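Local coordinates for phytoene synthase (Enterococcus hirae, PDB 5IYS), which probably joins two prenyl diphosphates head to head, as squalene and phytoene synthases do, and binds a farnesyl thiodiphosphate inhibitor together with magnesium ions, at residues L68-N79 and T103-R114. Numbering follows the deposited sequence.
Sequences LRQLERQLLDFN and TAPFFDMLTGQR. With FPS (S-[(2E,6E)-3,7,11-trimethyldodeca-2,6,10-trienyl] trihydrogen thiodiphosphate), chain H; SO4 (sulfate ion), chain B.
Leu75 lays its CD2 methyl over one face of the Phe107 ring, 3.8 Å from the ring centroid, a CH-pi contact between segments 68-79 and 104-114, which run nearly antiparallel (167°). With CG anti to the backbone N (chi1 174°), the Leu75 side chain reaches across the interface, where the same CD2 also lies 3.6 Å from CD1 of Leu110. Asn79 CG lies at the edge of the Phe107 ring, near its plane, and Leu76 CD2 comes in obliquely near CE1; a flat phenyl suits this partly exposed border because its face and its edge can both be used. Leu110 is the knob, set among Leu68, Leu71, Glu72 and Leu75. Its two methyl branches serve different neighbours: CD1 packs against the aliphatic CG of Glu72, whose carboxylate can stay at the partly exposed border, while CD2 meets CD2 of Leu71 at 3.9 Å and, a little farther off, CD1 of Leu68. Polar groups flank this apolar centre. Thr103 OG1 donates to Asn79 OD1 at 2.6 Å, from 50° out of the carbonyl plane, and so ties the two residues together. Arg114, exposed, has a chain long enough to bring NH1 to 3.6 Å from Glu72 OE1, a long salt bridge, while NE and NH2 hydrogen-bond a sulfate, probably from the crystallisation liquor. Leu68 and Leu71 also pack on helix 39-60, bearer of the magnesium ligands Asp56 and Asp60. From helix 104-116, Met109 CE approaches FPS C6 at 3.6 Å, and Gln113 NE2 makes weak hydrogen bonds to Met109 SD and Asp56 OD1. Helix 65-80 thus backs one wall of the prenyl diphosphate pocket from outside, within the all-helical fold of the squalene/phytoene synthase family.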
loop_
_atom_site.group_PDB
_atom_site.type_symbol
_atom_site.label_atom_id
_atom_site.label_comp_id
_atom_site.label_asym_id
_atom_site.label_seq_id
_atom_site.Cartn_x
_atom_site.Cartn_y
_atom_site.Cartn_z
ATOM N N LEU A 68 -14.412 5.129 12.197
ATOM C CA LEU A 68 -14.318 5.101 10.739
ATOM C C LEU A 68 -15.463 5.897 10.133
ATOM O O LEU A 68 -15.244 6.647 9.186
ATOM C CB LEU A 68 -14.257 3.673 10.184
ATOM C CG LEU A 68 -13.883 3.504 8.706
ATOM C CD1 LEU A 68 -12.499 4.056 8.417
ATOM C CD2 LEU A 68 -13.951 2.033 8.294
ATOM N N ARG A 69 -16.625 5.882 10.786
ATOM C CA ARG A 69 -17.723 6.786 10.416
ATOM C C ARG A 69 -17.411 8.279 10.510
ATOM O O ARG A 69 -17.866 9.067 9.679
ATOM C CB ARG A 69 -18.984 6.492 11.242
ATOM C CG ARG A 69 -19.772 5.288 10.723
ATOM C CD ARG A 69 -21.125 5.113 11.417
ATOM N NE ARG A 69 -21.016 4.842 12.848
ATOM C CZ ARG A 69 -20.892 3.628 13.381
ATOM N NH1 ARG A 69 -20.859 2.551 12.607
ATOM N NH2 ARG A 69 -20.810 3.488 14.697
ATOM N N GLN A 70 -16.802 8.694 11.616
ATOM C CA GLN A 70 -16.372 10.079 11.755
ATOM C C GLN A 70 -15.425 10.489 10.621
ATOM O O GLN A 70 -15.426 11.637 10.183
ATOM C CB GLN A 70 -15.619 10.274 13.065
ATOM C CG GLN A 70 -15.053 11.684 13.136
ATOM C CD GLN A 70 -14.216 11.954 14.370
ATOM O OE1 GLN A 70 -13.674 11.032 14.987
ATOM N NE2 GLN A 70 -14.071 13.240 14.711
ATOM N N LEU A 71 -14.504 9.592 10.290
ATOM C CA LEU A 71 -13.531 9.827 9.231
ATOM C C LEU A 71 -14.280 9.981 7.910
ATOM O O LEU A 71 -13.943 10.839 7.097
ATOM C CB LEU A 71 -12.495 8.687 9.178
ATOM C CG LEU A 71 -11.338 8.833 8.193
ATOM C CD1 LEU A 71 -10.619 10.146 8.471
ATOM C CD2 LEU A 71 -10.340 7.684 8.282
ATOM N N GLU A 72 -15.338 9.201 7.721
ATOM C CA GLU A 72 -16.115 9.284 6.478
ATOM C C GLU A 72 -16.847 10.618 6.410
ATOM O O GLU A 72 -17.008 11.191 5.336
ATOM C CB GLU A 72 -17.152 8.153 6.381
ATOM C CG GLU A 72 -16.598 6.720 6.309
ATOM C CD GLU A 72 -17.624 5.630 6.664
ATOM O OE1 GLU A 72 -18.778 5.700 6.180
ATOM O OE2 GLU A 72 -17.279 4.673 7.400
ATOM N N ARG A 73 -17.294 11.117 7.560
ATOM C CA ARG A 73 -18.011 12.381 7.580
ATOM C C ARG A 73 -17.082 13.544 7.266
ATOM O O ARG A 73 -17.497 14.511 6.634
ATOM C CB ARG A 73 -18.643 12.626 8.952
ATOM C CG ARG A 73 -19.195 14.043 9.100
ATOM C CD ARG A 73 -19.911 14.251 10.432
ATOM N NE ARG A 73 -19.001 14.575 11.533
ATOM C CZ ARG A 73 -18.862 13.842 12.639
ATOM N NH1 ARG A 73 -19.543 12.711 12.788
ATOM N NH2 ARG A 73 -18.044 14.238 13.605
ATOM N N GLN A 74 -15.855 13.471 7.774
ATOM C CA GLN A 74 -14.838 14.469 7.463
ATOM C C GLN A 74 -14.493 14.501 5.971
ATOM O O GLN A 74 -14.368 15.570 5.373
ATOM C CB GLN A 74 -13.591 14.177 8.279
ATOM C CG GLN A 74 -13.826 14.468 9.735
ATOM C CD GLN A 74 -12.654 14.062 10.579
ATOM O OE1 GLN A 74 -11.896 13.168 10.222
ATOM N NE2 GLN A 74 -12.545 14.664 11.762
ATOM N N LEU A 75 -14.454 13.326 5.365
ATOM C CA LEU A 75 -14.116 13.231 3.946
ATOM C C LEU A 75 -15.274 13.804 3.115
ATOM O O LEU A 75 -15.050 14.498 2.118
ATOM C CB LEU A 75 -13.888 11.753 3.585
ATOM C CG LEU A 75 -13.652 11.473 2.091
ATOM C CD1 LEU A 75 -12.532 12.307 1.530
ATOM C CD2 LEU A 75 -13.396 9.930 1.954
ATOM N N LEU A 76 -16.515 13.510 3.508
ATOM C CA LEU A 76 -17.656 14.083 2.804
ATOM C C LEU A 76 -17.601 15.602 2.883
ATOM O O LEU A 76 -17.855 16.287 1.891
ATOM C CB LEU A 76 -19.009 13.579 3.332
ATOM C CG LEU A 76 -19.377 12.124 2.989
ATOM C CD1 LEU A 76 -20.443 11.582 3.948
ATOM C CD2 LEU A 76 -19.833 11.952 1.528
ATOM N N ASP A 77 -17.251 16.129 4.040
ATOM C CA ASP A 77 -17.149 17.585 4.183
ATOM C C ASP A 77 -16.064 18.118 3.253
ATOM O O ASP A 77 -16.229 19.157 2.600
ATOM C CB ASP A 77 -16.846 17.973 5.640
ATOM C CG ASP A 77 -18.085 17.926 6.557
ATOM O OD1 ASP A 77 -19.237 17.908 6.068
ATOM O OD2 ASP A 77 -17.906 17.942 7.797
ATOM N N PHE A 78 -14.906 17.463 3.295
ATOM C CA PHE A 78 -13.750 17.866 2.531
ATOM C C PHE A 78 -14.150 17.887 1.056
ATOM O O PHE A 78 -13.837 18.833 0.338
ATOM C CB PHE A 78 -12.643 16.809 2.701
ATOM C CG PHE A 78 -11.334 17.201 2.068
ATOM C CD1 PHE A 78 -10.468 18.068 2.719
ATOM C CD2 PHE A 78 -10.970 16.687 0.832
ATOM C CE1 PHE A 78 -9.219 18.370 2.182
ATOM C CE2 PHE A 78 -9.756 17.035 0.247
ATOM C CZ PHE A 78 -8.888 17.888 0.899
ATOM N N ASN A 79 -14.802 16.817 0.623
ATOM C CA ASN A 79 -15.298 16.676 -0.740
ATOM C C ASN A 79 -16.206 17.831 -1.159
ATOM O O ASN A 79 -16.156 18.290 -2.301
ATOM C CB ASN A 79 -16.037 15.340 -0.887
ATOM C CG ASN A 79 -16.445 15.058 -2.310
ATOM O OD1 ASN A 79 -15.629 15.116 -3.222
ATOM N ND2 ASN A 79 -17.727 14.747 -2.517
ATOM N N THR A 103 -11.095 13.087 -4.868
ATOM C CA THR A 103 -11.531 12.450 -3.629
ATOM C C THR A 103 -11.999 11.001 -3.815
ATOM O O THR A 103 -12.090 10.267 -2.840
ATOM C CB THR A 103 -12.679 13.228 -2.946
ATOM O OG1 THR A 103 -13.781 13.358 -3.864
ATOM C CG2 THR A 103 -12.181 14.608 -2.500
ATOM N N ALA A 104 -12.335 10.591 -5.038
ATOM C CA ALA A 104 -12.911 9.260 -5.245
ATOM C C ALA A 104 -12.112 8.094 -4.666
ATOM O O ALA A 104 -12.693 7.249 -4.001
ATOM C CB ALA A 104 -13.230 8.994 -6.753
ATOM N N PRO A 105 -10.767 8.097 -4.816
ATOM C CA PRO A 105 -10.065 6.930 -4.285
ATOM C C PRO A 105 -9.978 6.984 -2.763
ATOM O O PRO A 105 -9.848 5.939 -2.113
ATOM C CB PRO A 105 -8.674 6.973 -4.934
ATOM C CG PRO A 105 -8.545 8.345 -5.576
ATOM C CD PRO A 105 -9.947 8.932 -5.709
ATOM N N PHE A 106 -10.131 8.169 -2.190
ATOM C CA PHE A 106 -10.122 8.287 -0.721
ATOM C C PHE A 106 -11.391 7.634 -0.167
ATOM O O PHE A 106 -11.353 6.945 0.856
ATOM C CB PHE A 106 -10.047 9.768 -0.281
ATOM C CG PHE A 106 -8.707 10.406 -0.553
ATOM C CD1 PHE A 106 -8.388 10.875 -1.820
ATOM C CD2 PHE A 106 -7.746 10.463 0.445
ATOM C CE1 PHE A 106 -7.114 11.402 -2.087
ATOM C CE2 PHE A 106 -6.516 11.039 0.205
ATOM C CZ PHE A 106 -6.187 11.472 -1.080
ATOM N N PHE A 107 -12.502 7.811 -0.885
ATOM C CA PHE A 107 -13.773 7.204 -0.508
ATOM C C PHE A 107 -13.648 5.679 -0.664
ATOM O O PHE A 107 -14.073 4.918 0.196
ATOM C CB PHE A 107 -14.862 7.743 -1.455
ATOM C CG PHE A 107 -15.461 9.053 -1.036
ATOM C CD1 PHE A 107 -16.276 9.133 0.095
ATOM C CD2 PHE A 107 -15.267 10.191 -1.801
ATOM C CE1 PHE A 107 -16.856 10.348 0.471
ATOM C CE2 PHE A 107 -15.909 11.385 -1.489
ATOM C CZ PHE A 107 -16.667 11.476 -0.327
ATOM N N ASP A 108 -13.042 5.236 -1.763
ATOM C CA ASP A 108 -12.784 3.813 -1.988
ATOM C C ASP A 108 -11.996 3.150 -0.845
ATOM O O ASP A 108 -12.277 2.015 -0.485
ATOM C CB ASP A 108 -12.092 3.575 -3.350
ATOM C CG ASP A 108 -13.003 3.858 -4.542
ATOM O OD1 ASP A 108 -14.240 3.901 -4.328
ATOM O OD2 ASP A 108 -12.510 3.986 -5.705
ATOM N N MET A 109 -10.914 3.776 -0.388
ATOM C CA MET A 109 -10.188 3.303 0.786
ATOM C C MET A 109 -11.104 3.090 2.007
ATOM O O MET A 109 -11.025 2.052 2.663
ATOM C CB MET A 109 -9.042 4.281 1.117
ATOM C CG MET A 109 -8.267 4.033 2.436
ATOM S SD MET A 109 -7.527 2.393 2.494
ATOM C CE MET A 109 -5.983 2.601 1.584
ATOM N N LEU A 110 -11.956 4.059 2.329
ATOM C CA LEU A 110 -12.793 3.900 3.528
ATOM C C LEU A 110 -13.757 2.724 3.300
ATOM O O LEU A 110 -14.107 2.020 4.228
ATOM C CB LEU A 110 -13.583 5.175 3.802
ATOM C CG LEU A 110 -12.642 6.371 4.023
ATOM C CD1 LEU A 110 -13.420 7.551 4.594
ATOM C CD2 LEU A 110 -11.522 5.966 4.969
ATOM N N THR A 111 -14.211 2.534 2.063
ATOM C CA THR A 111 -15.181 1.473 1.765
ATOM C C THR A 111 -14.507 0.119 1.916
ATOM O O THR A 111 -15.100 -0.836 2.441
ATOM C CB THR A 111 -15.639 1.588 0.291
ATOM O OG1 THR A 111 -16.378 2.800 0.131
ATOM C CG2 THR A 111 -16.490 0.390 -0.121
ATOM N N GLY A 112 -13.238 0.047 1.509
ATOM C CA GLY A 112 -12.484 -1.177 1.680
ATOM C C GLY A 112 -12.216 -1.454 3.150
ATOM O O GLY A 112 -12.355 -2.592 3.620
ATOM N N GLN A 113 -11.796 -0.434 3.881
ATOM C CA GLN A 113 -11.589 -0.627 5.318
ATOM C C GLN A 113 -12.851 -1.135 6.007
ATOM O O GLN A 113 -12.767 -1.925 6.946
ATOM C CB GLN A 113 -11.108 0.646 6.001
ATOM C CG GLN A 113 -9.735 1.090 5.552
ATOM C CD GLN A 113 -8.669 0.081 5.922
ATOM O OE1 GLN A 113 -8.777 -0.592 6.934
ATOM N NE2 GLN A 113 -7.726 -0.134 5.028
ATOM N N ARG A 114 -13.992 -0.553 5.659
ATOM C CA ARG A 114 -15.271 -0.896 6.290
ATOM C C ARG A 114 -15.613 -2.375 6.035
ATOM O O ARG A 114 -16.061 -3.100 6.928
ATOM C CB ARG A 114 -16.369 0.032 5.739
ATOM C CG ARG A 114 -17.747 -0.068 6.416
ATOM C CD ARG A 114 -18.683 1.051 5.937
ATOM N NE ARG A 114 -20.096 0.771 6.195
ATOM C CZ ARG A 114 -21.087 1.621 5.939
ATOM N NH1 ARG A 114 -20.818 2.823 5.446
ATOM N NH2 ARG A 114 -22.351 1.257 6.134
HETATM C C1 FPS H . -1.449 -2.060 5.008
HETATM S S1 FPS H . -2.028 -3.667 4.560
HETATM C C2 FPS H . -2.603 -1.088 4.986
HETATM C C3 FPS H . -3.225 -0.657 3.873
HETATM C C4 FPS H . -2.912 -1.171 2.493
HETATM C C5 FPS H . -4.330 0.361 4.039
HETATM C C6 FPS H . -3.775 1.749 4.356
HETATM C C7 FPS H . -2.638 2.107 3.414
HETATM C C8 FPS H . -1.488 2.620 3.873
HETATM C C10 FPS H . -0.400 2.883 2.859
HETATM C C9 FPS H . -1.257 2.831 5.346
HETATM C C11 FPS H . -0.432 4.289 2.301
HETATM C C12 FPS H . 0.948 4.438 1.675
HETATM C C13 FPS H . 1.362 5.531 1.007
HETATM C C14 FPS H . 0.509 6.746 0.807
HETATM C C15 FPS H . 2.741 5.522 0.426
HETATM P PA FPS H . -2.407 -4.410 6.424
HETATM O O1A FPS H . -3.439 -3.574 7.085
HETATM O O2A FPS H . -2.962 -5.913 6.269
HETATM O O3A FPS H . -0.978 -4.605 7.162
HETATM P PB FPS H . -0.381 -3.790 8.394
HETATM O O1B FPS H . -0.249 -4.802 9.500
HETATM O O2B FPS H . -1.263 -2.652 8.862
HETATM O O3B FPS H . 0.953 -3.238 7.938
HETATM S S SO4 B . -21.813 -2.570 6.377
HETATM O O1 SO4 B . -22.411 -2.933 5.101
HETATM O O2 SO4 B . -21.631 -3.768 7.192
HETATM O O3 SO4 B . -22.680 -1.628 7.091
HETATM O O4 SO4 B . -20.508 -1.948 6.121
#